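PDB 1N9E: lysyl oxidase from Pichia pastoris, which probably catalyses the copper- and topaquinone-dependent oxidative deamination of primary amines, including the side chains of lysine residues. Local coordinates for residues A[139-144]-A[152-157]; A[184-189]-A[263-268]; A[378-383]-A[396-401]; A[403-408]-A[770-775]. One frame throughout, in Å; residues are numbered along the deposited sequence.

Contact 1: residues A[139-144]-A[152-157]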
# COMPACT_ATOMS: atom_id res chain seq x y z
N GLU A 139 -17.33 13.23 35.17
CA GLU A 139 -16.58 14.16 34.37
C GLU A 139 -17.02 15.57 34.77
O GLU A 139 -18.21 15.85 34.89
CB GLU A 139 -16.79 13.86 32.90
CG GLU A 139 -16.42 12.42 32.56
CD GLU A 139 -16.46 12.19 31.06
OE1 GLU A 139 -15.58 12.74 30.37
OE2 GLU A 139 -17.37 11.46 30.60
N LEU A 140 -16.05 16.43 35.00
CA LEU A 140 -16.32 17.79 35.44
C LEU A 140 -15.53 18.80 34.64
O LEU A 140 -14.35 18.61 34.37
CB LEU A 140 -15.94 17.94 36.91
CG LEU A 140 -16.66 17.03 37.91
CD1 LEU A 140 -15.92 17.02 39.23
CD2 LEU A 140 -18.11 17.48 38.09
N LYS A 141 -16.18 19.89 34.25
CA LYS A 141 -15.47 20.98 33.58
C LYS A 141 -14.95 21.98 34.61
O LYS A 141 -15.70 22.42 35.47
CB LYS A 141 -16.41 21.67 32.59
CG LYS A 141 -15.89 22.95 31.95
CD LYS A 141 -16.95 23.54 31.02
CE LYS A 141 -16.53 24.89 30.49
NZ LYS A 141 -17.63 25.57 29.76
N VAL A 142 -13.66 22.33 34.53
CA VAL A 142 -13.09 23.32 35.44
C VAL A 142 -12.56 24.45 34.56
O VAL A 142 -11.69 24.25 33.73
CB VAL A 142 -11.98 22.71 36.32
CG1 VAL A 142 -11.41 23.77 37.26
CG2 VAL A 142 -12.50 21.55 37.12
N GLY A 143 -13.11 25.65 34.74
CA GLY A 143 -12.71 26.75 33.88
C GLY A 143 -13.56 27.99 34.09
O GLY A 143 -14.59 27.94 34.77
N PRO A 144 -13.12 29.10 33.53
CA PRO A 144 -11.87 29.18 32.76
C PRO A 144 -10.58 29.22 33.57
O PRO A 144 -10.60 29.45 34.79
CB PRO A 144 -12.01 30.50 32.00
CG PRO A 144 -12.90 31.33 32.85
CD PRO A 144 -13.83 30.39 33.58
N THR A 152 -15.45 28.03 37.61
CA THR A 152 -16.46 27.17 38.19
C THR A 152 -16.13 25.71 37.90
O THR A 152 -15.29 25.42 37.05
CB THR A 152 -17.85 27.46 37.60
OG1 THR A 152 -17.82 27.27 36.18
CG2 THR A 152 -18.22 28.94 37.78
N ILE A 153 -16.80 24.83 38.63
CA ILE A 153 -16.70 23.38 38.45
C ILE A 153 -18.13 22.92 38.19
O ILE A 153 -19.03 23.17 39.00
CB ILE A 153 -16.16 22.70 39.71
CG1 ILE A 153 -14.81 23.30 40.11
CG2 ILE A 153 -16.03 21.20 39.49
CD1 ILE A 153 -14.22 22.67 41.35
N GLU A 154 -18.35 22.26 37.05
CA GLU A 154 -19.69 21.82 36.67
C GLU A 154 -19.63 20.44 36.04
O GLU A 154 -18.61 20.08 35.45
CB GLU A 154 -20.26 22.74 35.58
CG GLU A 154 -20.18 24.23 35.83
CD GLU A 154 -20.48 25.05 34.58
OE1 GLU A 154 -20.54 24.46 33.47
OE2 GLU A 154 -20.65 26.28 34.70
N PRO A 155 -20.72 19.68 36.17
CA PRO A 155 -20.85 18.40 35.48
C PRO A 155 -20.62 18.61 33.98
O PRO A 155 -21.10 19.59 33.40
CB PRO A 155 -22.30 18.00 35.75
CG PRO A 155 -22.65 18.71 37.04
CD PRO A 155 -21.91 20.00 36.99
N LEU A 156 -19.89 17.68 33.37
CA LEU A 156 -19.49 17.80 31.98
C LEU A 156 -20.00 16.58 31.23
O LEU A 156 -19.67 15.45 31.57
CB LEU A 156 -17.97 17.87 31.91
CG LEU A 156 -17.32 17.89 30.53
CD1 LEU A 156 -17.91 19.01 29.69
CD2 LEU A 156 -15.81 18.02 30.69
N SER A 157 -20.82 16.80 30.20
CA SER A 157 -21.43 15.67 29.51
C SER A 157 -21.84 15.97 28.09
O SER A 157 -22.46 15.13 27.43
CB SER A 157 -22.70 15.23 30.28
OG SER A 157 -23.72 16.24 30.28
O HOH W 1 -16.91 25.07 34.59

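Contact 2: residues A[184-189]-A[263-268]. With NAG (2-acetamido-2-deoxy-beta-D-glucopyranose), chain J.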
# COMPACT_ATOMS: atom_id res chain seq x y z
N SER A 184 -6.03 -8.68 44.15
CA SER A 184 -6.09 -9.22 45.50
C SER A 184 -7.14 -10.33 45.61
O SER A 184 -6.90 -11.37 46.24
CB SER A 184 -6.38 -8.09 46.49
OG SER A 184 -6.36 -8.57 47.82
N PHE A 185 -8.30 -10.12 45.01
CA PHE A 185 -9.32 -11.16 45.00
C PHE A 185 -8.87 -12.46 44.32
O PHE A 185 -9.08 -13.55 44.86
CB PHE A 185 -10.61 -10.63 44.35
CG PHE A 185 -11.57 -11.71 44.01
CD1 PHE A 185 -12.48 -12.18 44.96
CD2 PHE A 185 -11.59 -12.27 42.74
CE1 PHE A 185 -13.37 -13.17 44.64
CE2 PHE A 185 -12.49 -13.27 42.43
CZ PHE A 185 -13.38 -13.72 43.38
N LEU A 186 -8.25 -12.36 43.15
CA LEU A 186 -7.73 -13.55 42.47
C LEU A 186 -6.70 -14.28 43.33
O LEU A 186 -6.74 -15.51 43.46
CB LEU A 186 -7.15 -13.19 41.11
CG LEU A 186 -8.26 -12.77 40.13
CD1 LEU A 186 -7.65 -12.56 38.74
CD2 LEU A 186 -9.37 -13.81 40.08
N ASN A 187 -5.79 -13.53 43.94
CA ASN A 187 -4.79 -14.14 44.80
C ASN A 187 -5.44 -14.87 45.97
O ASN A 187 -5.04 -15.98 46.35
CB ASN A 187 -3.81 -13.11 45.34
CG ASN A 187 -2.79 -13.75 46.26
OD1 ASN A 187 -2.76 -13.49 47.47
ND2 ASN A 187 -1.96 -14.59 45.68
N LYS A 188 -6.45 -14.24 46.55
CA LYS A 188 -7.13 -14.84 47.69
C LYS A 188 -7.70 -16.21 47.35
O LYS A 188 -7.66 -17.14 48.17
CB LYS A 188 -8.24 -13.92 48.18
CG LYS A 188 -9.09 -14.48 49.33
CD LYS A 188 -10.04 -13.41 49.85
CE LYS A 188 -10.75 -13.83 51.13
NZ LYS A 188 -11.81 -14.84 50.86
N ASN A 189 -8.25 -16.33 46.15
CA ASN A 189 -8.84 -17.59 45.73
C ASN A 189 -7.87 -18.60 45.14
O ASN A 189 -8.00 -19.82 45.36
CB ASN A 189 -9.93 -17.33 44.68
CG ASN A 189 -11.21 -16.82 45.29
OD1 ASN A 189 -12.18 -17.56 45.39
ND2 ASN A 189 -11.22 -15.55 45.70
N TRP A 263 -17.45 -10.71 46.63
CA TRP A 263 -17.01 -11.24 45.34
C TRP A 263 -16.76 -12.73 45.50
O TRP A 263 -16.32 -13.19 46.56
CB TRP A 263 -15.74 -10.53 44.90
CG TRP A 263 -15.95 -9.08 44.54
CD1 TRP A 263 -17.10 -8.34 44.70
CD2 TRP A 263 -14.99 -8.21 43.95
NE1 TRP A 263 -16.89 -7.06 44.25
CE2 TRP A 263 -15.60 -6.95 43.78
CE3 TRP A 263 -13.65 -8.36 43.55
CZ2 TRP A 263 -14.93 -5.86 43.23
CZ3 TRP A 263 -12.99 -7.27 43.00
CH2 TRP A 263 -13.62 -6.04 42.85
N LYS A 264 -17.04 -13.51 44.46
CA LYS A 264 -16.86 -14.95 44.59
C LYS A 264 -16.48 -15.59 43.29
O LYS A 264 -16.90 -15.14 42.23
CB LYS A 264 -18.09 -15.64 45.17
CG LYS A 264 -19.42 -15.17 44.64
CD LYS A 264 -20.54 -15.70 45.54
CE LYS A 264 -21.66 -14.68 45.74
NZ LYS A 264 -22.54 -15.06 46.89
N MET A 265 -15.68 -16.64 43.37
CA MET A 265 -15.34 -17.41 42.18
C MET A 265 -16.56 -18.23 41.81
O MET A 265 -17.17 -18.88 42.68
CB MET A 265 -14.13 -18.31 42.43
CG MET A 265 -13.52 -18.84 41.16
SD MET A 265 -12.77 -17.49 40.17
CE MET A 265 -11.49 -16.98 41.24
N LEU A 266 -16.92 -18.21 40.53
CA LEU A 266 -18.10 -18.92 40.05
C LEU A 266 -17.75 -20.24 39.39
O LEU A 266 -18.41 -21.25 39.63
CB LEU A 266 -18.88 -18.06 39.04
CG LEU A 266 -19.42 -16.72 39.58
CD1 LEU A 266 -19.86 -15.79 38.46
CD2 LEU A 266 -20.59 -17.02 40.54
N GLU A 267 -16.71 -20.24 38.56
CA GLU A 267 -16.35 -21.45 37.82
C GLU A 267 -14.85 -21.55 37.63
O GLU A 267 -14.18 -20.53 37.56
CB GLU A 267 -16.96 -21.43 36.41
CG GLU A 267 -18.48 -21.30 36.37
CD GLU A 267 -19.02 -21.17 34.96
OE1 GLU A 267 -20.22 -21.46 34.76
OE2 GLU A 267 -18.24 -20.77 34.05
N TYR A 268 -14.36 -22.79 37.55
CA TYR A 268 -13.01 -23.07 37.04
C TYR A 268 -13.31 -23.82 35.76
O TYR A 268 -14.20 -24.67 35.72
CB TYR A 268 -12.13 -23.90 38.01
CG TYR A 268 -11.75 -23.05 39.19
CD1 TYR A 268 -12.30 -23.28 40.45
CD2 TYR A 268 -10.82 -22.00 39.06
CE1 TYR A 268 -11.93 -22.49 41.54
CE2 TYR A 268 -10.46 -21.21 40.13
CZ TYR A 268 -11.02 -21.46 41.38
OH TYR A 268 -10.66 -20.67 42.46
C1 NAG J . 0.80 -17.67 48.25
C2 NAG J . 1.47 -16.39 48.76
C3 NAG J . 2.89 -16.67 49.30
C4 NAG J . 2.91 -17.89 50.21
C5 NAG J . 2.19 -19.03 49.49
C6 NAG J . 2.27 -20.36 50.24
C7 NAG J . 0.88 -14.22 47.71
C8 NAG J . 1.15 -13.31 46.55
N2 NAG J . 1.52 -15.39 47.70
O3 NAG J . 3.35 -15.57 50.04
O4 NAG J . 4.24 -18.23 50.54
O5 NAG J . 0.85 -18.64 49.26
O6 NAG J . 1.18 -20.51 51.11
O7 NAG J . 0.10 -13.87 48.62
O HOH W 2 -12.11 -20.58 44.59
O HOH W 3 -14.75 -17.21 45.89

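Contact 3: residues A[378-383]-A[396-401]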
# COMPACT_ATOMS: atom_id res chain seq x y z
N GLN A 378 -9.22 8.08 16.94
CA GLN A 378 -10.26 8.08 17.97
C GLN A 378 -10.25 6.87 18.89
O GLN A 378 -10.55 7.00 20.08
CB GLN A 378 -11.61 8.11 17.28
CG GLN A 378 -11.84 9.42 16.59
CD GLN A 378 -12.05 10.54 17.60
OE1 GLN A 378 -12.85 10.40 18.50
NE2 GLN A 378 -11.33 11.64 17.43
N GLU A 379 -9.91 5.71 18.34
CA GLU A 379 -10.07 4.44 19.05
C GLU A 379 -9.33 3.37 18.29
O GLU A 379 -9.17 3.46 17.06
CB GLU A 379 -11.57 4.07 19.20
CG GLU A 379 -11.87 2.72 19.90
CD GLU A 379 -11.37 2.62 21.34
OE1 GLU A 379 -10.14 2.56 21.58
OE2 GLU A 379 -12.23 2.61 22.27
N LEU A 380 -8.86 2.35 19.02
CA LEU A 380 -8.34 1.16 18.38
C LEU A 380 -8.88 0.00 19.16
O LEU A 380 -8.76 -0.01 20.40
CB LEU A 380 -6.81 1.07 18.51
CG LEU A 380 -5.83 2.03 17.87
CD1 LEU A 380 -5.48 3.12 18.87
CD2 LEU A 380 -4.57 1.23 17.49
N ILE A 381 -9.47 -0.98 18.49
CA ILE A 381 -9.96 -2.16 19.19
C ILE A 381 -9.23 -3.41 18.73
O ILE A 381 -8.66 -3.45 17.62
CB ILE A 381 -11.48 -2.38 18.93
CG1 ILE A 381 -11.76 -2.55 17.42
CG2 ILE A 381 -12.29 -1.23 19.54
CD1 ILE A 381 -13.21 -2.99 17.09
N ALA A 382 -9.24 -4.43 19.58
CA ALA A 382 -8.68 -5.75 19.24
C ALA A 382 -9.70 -6.74 19.78
O ALA A 382 -9.87 -6.88 20.99
CB ALA A 382 -7.31 -5.95 19.85
N GLU A 383 -10.37 -7.41 18.85
CA GLU A 383 -11.50 -8.27 19.16
C GLU A 383 -11.19 -9.68 18.75
O GLU A 383 -11.05 -9.98 17.56
CB GLU A 383 -12.79 -7.76 18.47
CG GLU A 383 -14.00 -8.67 18.68
CD GLU A 383 -15.19 -8.27 17.82
OE1 GLU A 383 -16.33 -8.65 18.15
OE2 GLU A 383 -14.97 -7.58 16.81
N TYR A 396 -10.64 -5.52 23.49
CA TYR A 396 -10.00 -4.34 24.06
C TYR A 396 -10.37 -3.04 23.40
O TYR A 396 -10.51 -2.96 22.18
CB TYR A 396 -8.46 -4.41 23.97
CG TYR A 396 -7.84 -5.58 24.68
CD1 TYR A 396 -7.07 -6.51 23.99
CD2 TYR A 396 -8.01 -5.75 26.04
CE1 TYR A 396 -6.50 -7.59 24.64
CE2 TYR A 396 -7.44 -6.83 26.70
CZ TYR A 396 -6.68 -7.74 26.00
OH TYR A 396 -6.12 -8.81 26.68
N SER A 397 -10.51 -2.02 24.25
CA SER A 397 -10.56 -0.65 23.80
C SER A 397 -9.21 -0.07 24.16
O SER A 397 -8.92 0.14 25.34
CB SER A 397 -11.64 0.14 24.56
OG SER A 397 -11.41 1.56 24.52
N ASP A 398 -8.35 0.20 23.18
CA ASP A 398 -7.02 0.65 23.58
C ASP A 398 -7.00 2.04 24.19
O ASP A 398 -6.09 2.37 24.95
CB ASP A 398 -6.02 0.56 22.43
CG ASP A 398 -5.56 -0.85 22.17
OD1 ASP A 398 -5.68 -1.69 23.08
OD2 ASP A 398 -5.08 -1.21 21.07
N ILE A 399 -7.98 2.89 23.88
CA ILE A 399 -7.96 4.22 24.51
C ILE A 399 -8.37 4.13 25.98
O ILE A 399 -8.11 5.05 26.76
CB ILE A 399 -8.80 5.28 23.75
CG1 ILE A 399 -10.32 5.03 23.89
CG2 ILE A 399 -8.36 5.42 22.28
CD1 ILE A 399 -11.17 6.20 23.32
N SER A 400 -9.03 3.03 26.37
CA SER A 400 -9.36 2.86 27.78
C SER A 400 -8.03 2.69 28.55
O SER A 400 -7.87 3.25 29.62
CB SER A 400 -10.35 1.71 28.01
OG SER A 400 -9.70 0.46 27.90
N TYR A 401 -7.10 1.91 27.99
CA TYR A 401 -5.74 1.74 28.55
C TYR A 401 -4.89 3.00 28.40
O TYR A 401 -4.08 3.33 29.28
CB TYR A 401 -5.00 0.52 27.91
CG TYR A 401 -5.72 -0.74 28.28
CD1 TYR A 401 -6.64 -1.32 27.43
CD2 TYR A 401 -5.50 -1.35 29.52
CE1 TYR A 401 -7.32 -2.47 27.77
CE2 TYR A 401 -6.19 -2.52 29.87
CZ TYR A 401 -7.09 -3.06 28.99
OH TYR A 401 -7.78 -4.22 29.31

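Contact 4: residues A[403-408]-A[770-775]. With SO4 (sulfate ion), chain R.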
# COMPACT_ATOMS: atom_id res chain seq x y z
N VAL A 403 -3.51 5.36 24.75
CA VAL A 403 -2.56 5.23 23.66
C VAL A 403 -1.45 6.27 23.81
O VAL A 403 -0.32 6.08 23.32
CB VAL A 403 -3.28 5.44 22.30
CG1 VAL A 403 -2.30 5.50 21.13
CG2 VAL A 403 -4.32 4.36 22.07
N GLY A 404 -1.76 7.37 24.50
CA GLY A 404 -0.81 8.46 24.63
C GLY A 404 -0.05 8.50 25.94
O GLY A 404 0.52 9.54 26.28
N ASN A 405 -0.03 7.39 26.67
CA ASN A 405 0.68 7.35 27.95
C ASN A 405 1.75 6.25 27.99
O ASN A 405 1.95 5.57 29.00
CB ASN A 405 -0.31 7.19 29.12
CG ASN A 405 -1.16 5.94 29.00
OD1 ASN A 405 -1.08 5.20 28.03
ND2 ASN A 405 -1.98 5.69 30.02
N ARG A 406 2.44 6.09 26.86
CA ARG A 406 3.40 4.99 26.74
C ARG A 406 4.85 5.47 26.71
O ARG A 406 5.22 6.34 27.50
CB ARG A 406 3.03 4.12 25.54
CG ARG A 406 1.58 3.64 25.60
CD ARG A 406 1.31 2.64 26.75
NE ARG A 406 -0.09 2.59 27.15
CZ ARG A 406 -0.55 1.82 28.13
NH1 ARG A 406 0.29 1.04 28.81
NH2 ARG A 406 -1.84 1.82 28.44
N PHE A 407 5.66 4.92 25.81
CA PHE A 407 7.12 5.05 25.87
C PHE A 407 7.72 5.97 24.81
O PHE A 407 7.08 6.32 23.82
CB PHE A 407 7.83 3.71 25.64
CG PHE A 407 7.43 2.58 26.57
CD1 PHE A 407 6.36 1.76 26.26
CD2 PHE A 407 8.14 2.34 27.73
CE1 PHE A 407 5.99 0.71 27.10
CE2 PHE A 407 7.78 1.29 28.58
CZ PHE A 407 6.70 0.48 28.26
N SER A 408 8.98 6.36 25.02
CA SER A 408 9.71 7.19 24.07
C SER A 408 10.10 6.39 22.83
O SER A 408 10.17 5.18 22.88
CB SER A 408 11.01 7.69 24.71
OG SER A 408 10.75 8.54 25.82
N TYR A 770 14.35 4.04 29.20
CA TYR A 770 13.20 3.16 29.36
C TYR A 770 12.13 3.73 30.29
O TYR A 770 12.44 4.38 31.29
CB TYR A 770 13.63 1.77 29.85
CG TYR A 770 12.48 0.78 29.87
CD1 TYR A 770 12.12 0.08 28.71
CD2 TYR A 770 11.75 0.55 31.03
CE1 TYR A 770 11.07 -0.82 28.72
CE2 TYR A 770 10.70 -0.35 31.04
CZ TYR A 770 10.36 -1.03 29.89
OH TYR A 770 9.31 -1.92 29.91
N GLY A 771 10.86 3.49 29.97
CA GLY A 771 9.79 3.90 30.86
C GLY A 771 8.70 4.76 30.28
O GLY A 771 8.84 5.36 29.21
N ARG A 772 7.59 4.83 31.00
CA ARG A 772 6.41 5.52 30.49
C ARG A 772 6.30 6.96 30.99
O ARG A 772 5.28 7.36 31.55
CB ARG A 772 5.15 4.71 30.78
CG ARG A 772 5.15 3.33 30.12
CD ARG A 772 3.95 2.44 30.48
NE ARG A 772 2.69 3.18 30.38
CZ ARG A 772 1.59 2.89 31.06
NH1 ARG A 772 1.57 1.87 31.90
NH2 ARG A 772 0.49 3.63 30.89
N GLY A 773 7.37 7.73 30.78
CA GLY A 773 7.37 9.14 31.13
C GLY A 773 8.04 9.46 32.45
O GLY A 773 8.17 8.59 33.32
N THR A 774 8.46 10.71 32.60
CA THR A 774 9.06 11.18 33.84
C THR A 774 7.95 11.82 34.67
O THR A 774 7.31 12.77 34.22
CB THR A 774 10.19 12.18 33.54
OG1 THR A 774 11.33 11.46 33.05
CG2 THR A 774 10.71 12.82 34.81
N ARG A 775 7.73 11.31 35.87
CA ARG A 775 6.67 11.83 36.74
C ARG A 775 7.16 12.98 37.61
O ARG A 775 8.04 12.80 38.46
CB ARG A 775 6.10 10.71 37.61
S SO4 R . -1.75 2.50 33.94
O1 SO4 R . -1.65 3.42 32.79
O2 SO4 R . -1.98 3.26 35.17
O3 SO4 R . -2.87 1.58 33.71
O4 SO4 R . -0.53 1.71 34.07
O HOH W 4 7.48 8.26 27.82
O HOH W 5 10.51 5.53 27.31
O HOH W 6 9.88 8.45 28.69

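Contact 1: residues A[139-144]-A[152-157]
Lys141 and Glu154 form a hydrogen-bonded pair of an antiparallel beta hairpin: Lys141 N gives to Glu154 O at 2.7 Å, and Glu154 N returns the bond to Lys141 O at 3.1 Å. Gly143 and Thr152 make the next such pair, and here Thr152 N meets Gly143 O at 3.0 Å with an N-H...O angle of 172°. Past the last regular pair, Leu156 N still donates to Glu139 O at 2.9 Å. Pro155 fits this pattern because it sits opposite Leu140 in a non-hydrogen-bonded pair, where no amide hydrogen is asked of it.

Apolar contact lies on the face carrying Val142 and Ile153. These side chains run alongside each other, with Val142 CG2 4.2 Å from Ile153 CG1. The CG2 branch of Ile153, anti to the backbone N, turns instead to Leu140 and touches its CB and CD1.

Polar groups mark the other face. Lys141 extends fully, yet NZ stays 4.8 Å from Glu154 OE1, too far for a salt bridge. A water donates to Lys141 O and is also hydrogen-bonded to Thr152 OG1, joining the strands beside their direct bonds. Leu156 adds an apolar touch to Lys141: its CB lies 3.6 Å from Lys141 N, while its CD2 reaches Lys141 CB.

Helix 66-79 covers the apolar face, laying Val72 and Leu75 on Val142, and Leu75 and Thr79 on Ile153. Strand 122-129 continues the sheet beyond strand 136-143 through backbone bonds from Thr125 and Ala123, while Arg124 and Tyr159 hold the carboxylate of Glu139.

Contact 2: residues A[184-189]-A[263-268]
Phe185 reaches from helix 176-190 to the start of strand 264-270; CB and the near flank of its ring lie against Trp263, the tip and far flank against Lys264 and Met265. This is consistent with helix-on-sheet packing in an N2/N3-type domain of a copper amine oxidase. Phe185 CB lies 3.9 Å from Trp263 CE3, at the edge of the indole. CG meets the same CE3, and from there the two rings form an offset edge-to-face pair, planes at 74°, with the indole edge directed at the phenyl face. On one flank of the ring CD1 touches Trp263 CB, and CE1 comes within 3.5 Å of Trp263 O. CZ, at the tip, abuts the peptide between Lys264 and Met265, 3.6 Å from Lys264 C. On the other flank Phe185 CE2 meets the methyl Met265 CE at 4.0 Å; the Met265 chain bends at chi2 (66°) and chi3 (65°), which brings that methyl also onto Leu186 CD2 and Asn189 CB.

Asn189 ND2 hangs over a face of the Phe185 ring and donates to Phe185 O at 3.0 Å, a bond that holds the amide with OD1 toward the strand. Asn189 N is the second donor to Phe185 O, from the opposite face of its plane. OD1 accepts from two waters, one bonded to Tyr268 OH and the other accepting from Met265 N.

Helix and strand thus meet directly through aromatic and apolar groups, while their polar link runs through water.

Contact 3: residues A[378-383]-A[396-401]
Glu379 reaches from strand 369-385 into the first turn of helix 398-401, and its carboxylate forms the tight end of this contact. CG stands anti to the backbone N (chi1 178°) and the chain then bends at chi2 (62°), folding the carboxylate back over its own strand. OE1 thereby accepts from Leu380 N on its anti lone pair and from Ile399 N on its syn lone pair, the second at 3.2 Å. OE2 takes the hydroxyl proton of Ser397 OG at 2.6 Å, and outside the two segments it also accepts from Ser655 and Gln635. Ser397 is the N-cap residue of the helix, its OG accepting a weak bond from Ser400 N. Ile399 packs its CG1 3.4 Å from Glu379 OE1 and its CD1 3.4 Å from Gln378 O. Beside this cluster Asp398 N donates to Leu380 O at 2.8 Å.

The other end is looser. Ala382, whose side chain lies about 7 Å from the copper, and Tyr396 form a hydrogen-bonded pair of an antiparallel beta hairpin whose return strand, 395-397, runs straight into helix 398-401. Their side chains only graze, Ala382 CB to Tyr396 CD1 at 4.2 Å, and Tyr396 is partly exposed with its hydroxyl on Gln503.

An alanine in place of Glu379 removes the acceptor of Ser397 OG, Ile399 N and Leu380 N, and would probably leave the start of the helix less firmly tied to the strand.

Five donors around one buried carboxylate, two of them from the N-cap and first turn of the helix, would tend to favour its ionised form.

Contact 4: residues A[403-408]-A[770-775]
Arg772 grips the backbone of Asn405 side-on: NE and NH2 both donate to Asn405 O, at 2.9 and 3.1 Å, with that oxygen close to the guanidinium plane. The guanidinium of Arg406 lies flat on that of Arg772, centres 3.8 Å apart and planes at 12°. A sulfate, probably from the crystallisation liquor, accepts from Arg772 NH1 and NH2, and from Arg176, and would offset the gathered positive charge. Nearer the backbone, Arg772 CG makes a CH-pi contact over the face of Phe407, 3.8 Å from the ring centroid and 16° off its normal. Phe407 CE2 also touches Tyr770 CZ, at 3.7 Å. Replacing Phe407 by alanine would probably open a gap under Arg772 CG and leave Tyr770 without its aromatic partner.

Both segments are irregular loops: residues 770-775, the end of the modelled chain, lie across a loop of the enzyme domain. Gly771 and Gly773 have backbone angles at which a side chain would press on the carbonyl oxygen of the residue before, and a water donating to Gly771 O accepts from Ser408 N.

Farther out, Asn405 ND2 is held by Glu428 and Tyr401 O, and Arg406 NE by Gly402 O. Thr454 and Ala456 of the second subunit pack on Phe407 and Tyr770.

From the N terminus, contact 1 closes first, a hairpin with only seven residues between its segments, within the small antiparallel sheet beside helix 66-79. Contact 2 follows, bridging 73 intervening residues to bring helix 176-190 onto a second small sheet; nearest atoms of contacts 1 and 2 are about 21 Å apart. Contact 3 is again short-range, a hairpin with twelve residues between its segments, deep in the enzyme domain. Contact 4 spans 361 residues and fastens the end of the modelled chain beside it. All four are in series, none nesting or crossing. Contacts 3 and 4 alone touch, Leu380 CD1 lying 3.6 Å from Val403 CG2.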